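COPII coat assembly protein SEC16 (Saccharomyces cerevisiae, PDB 3MZK) helps initiate assembly of the COPII coat on the endoplasmic reticulum, where transport vesicles form and cargo is selected, and also takes part in autophagy. Local coordinates at residues K121-S126 and I255-L260. Sequence-based numbering, arbitrary orientation.
Sequences KLLYNS and IVAAVL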
# COMPACT_ATOMS: atom_id res chain seq x y z
N LYS B 121 17.31 22.09 10.86
CA LYS B 121 18.01 23.12 11.64
C LYS B 121 18.96 23.92 10.78
O LYS B 121 19.25 25.08 11.07
CB LYS B 121 18.76 22.49 12.82
N LEU B 122 19.46 23.29 9.72
CA LEU B 122 20.35 23.97 8.78
C LEU B 122 19.60 25.07 8.03
O LEU B 122 20.08 26.19 7.93
CB LEU B 122 20.96 22.97 7.80
CG LEU B 122 21.82 23.56 6.68
CD1 LEU B 122 22.97 24.36 7.26
CD2 LEU B 122 22.33 22.45 5.79
N LEU B 123 18.41 24.74 7.51
CA LEU B 123 17.57 25.72 6.84
C LEU B 123 17.19 26.86 7.76
O LEU B 123 17.23 28.02 7.37
CB LEU B 123 16.30 25.06 6.30
CG LEU B 123 16.44 24.07 5.15
CD1 LEU B 123 15.10 23.46 4.80
CD2 LEU B 123 17.05 24.75 3.94
N TYR B 124 16.81 26.52 8.99
CA TYR B 124 16.24 27.50 9.90
C TYR B 124 16.57 27.17 11.34
O TYR B 124 16.19 26.11 11.84
CB TYR B 124 14.73 27.56 9.70
CG TYR B 124 14.02 28.63 10.49
CD1 TYR B 124 14.05 29.96 10.07
CD2 TYR B 124 13.29 28.31 11.63
CE1 TYR B 124 13.38 30.94 10.79
CE2 TYR B 124 12.62 29.28 12.35
CZ TYR B 124 12.67 30.59 11.92
OH TYR B 124 12.00 31.56 12.64
N ASN B 125 17.27 28.08 12.01
CA ASN B 125 17.58 27.91 13.42
C ASN B 125 16.34 28.08 14.26
O ASN B 125 15.79 29.18 14.36
CB ASN B 125 18.64 28.91 13.87
CG ASN B 125 18.92 28.81 15.36
OD1 ASN B 125 18.88 27.72 15.93
ND2 ASN B 125 19.19 29.95 15.99
N SER B 126 15.88 27.00 14.88
CA SER B 126 14.64 27.03 15.63
C SER B 126 14.85 27.45 17.09
O SER B 126 13.89 27.62 17.83
CB SER B 126 13.93 25.67 15.57
OG SER B 126 14.71 24.65 16.18
N ILE B 255 9.66 27.41 6.10
CA ILE B 255 8.55 26.56 5.66
C ILE B 255 9.01 25.12 5.46
O ILE B 255 8.47 24.20 6.06
CB ILE B 255 7.94 27.08 4.35
CG1 ILE B 255 7.34 28.47 4.55
CG2 ILE B 255 6.88 26.11 3.85
CD1 ILE B 255 6.69 29.04 3.31
N VAL B 256 10.00 24.93 4.61
CA VAL B 256 10.55 23.60 4.38
C VAL B 256 11.05 23.00 5.69
O VAL B 256 10.85 21.82 5.95
CB VAL B 256 11.69 23.65 3.33
CG1 VAL B 256 12.30 22.26 3.14
CG2 VAL B 256 11.15 24.17 2.02
N ALA B 257 11.70 23.82 6.51
CA ALA B 257 12.24 23.36 7.79
C ALA B 257 11.14 22.83 8.71
O ALA B 257 11.33 21.84 9.41
CB ALA B 257 13.01 24.48 8.48
N ALA B 258 9.98 23.49 8.68
CA ALA B 258 8.84 23.05 9.47
C ALA B 258 8.37 21.67 9.02
O ALA B 258 8.09 20.80 9.84
CB ALA B 258 7.70 24.05 9.37
N VAL B 259 8.27 21.49 7.70
CA VAL B 259 7.84 20.21 7.15
C VAL B 259 8.79 19.08 7.52
O VAL B 259 8.36 18.03 8.01
CB VAL B 259 7.68 20.28 5.62
CG1 VAL B 259 7.48 18.89 5.05
CG2 VAL B 259 6.52 21.18 5.25
N LEU B 260 10.08 19.30 7.31
CA LEU B 260 11.08 18.26 7.56
C LEU B 260 11.11 17.82 9.02
O LEU B 260 11.21 16.63 9.32
CB LEU B 260 12.47 18.71 7.10
CG LEU B 260 12.61 19.01 5.61
CD1 LEU B 260 14.03 19.44 5.27
CD2 LEU B 260 12.19 17.81 4.77
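Leu-123, in the last turn of helix 116-123, pushes its side chain against helix 252-261 near the middle of the elongated helical solenoid that forms the central part of Sec16, the ACE1-type fold shared with Sec31 of the COPII coat and with nuclear pore scaffold proteins. Nearly 130 residues, mostly helical, separate the two segments, so this is a long-range join between helices of one chain. The nearest pair of CA atoms is that of Leu-123 and Ala-257, 5.9 Å apart, a close approach that the small alanine permits.

All the interactions between the two segments are apolar. Leu-123 has CG anti to its own carbonyl carbon (chi1 -68°), and the extended second torsion sends CD1 on toward helix 252-261. There this methyl comes down between Val-256 and Leu-260, residues one helical turn apart: CD1 lies 3.5 Å from CG1 of Val-256 and, more loosely, 4.2 Å from CD1 of Leu-260. Lower down the side chain, CB of Leu-123 rests 4.0 Å from CB of Ala-257. The side chain of Leu-123 also touches Thr-101 of helix 101-111 and Thr-299 of helix 294-303, while Val-256 also packs on Leu-281 and Phe-284 of helix 275-290.

One polar link joins the two helices: Ser-120 OG hydrogen-bonds to the backbone O of Ala-257, one residue before the segment. Separately, in the turn leading into helix 127-134, Asn-125 OD1 accepts a hydrogen bond from the backbone N-H of Asp-127.

Tyr-124, where the chain leaves helix 116-123, carries its ring away from helix 252-261, and its side chain packs on Gln-162 of the second subunit. What it gives to this contact is its CB, 3.7 Å from the CB methyl of Ala-257.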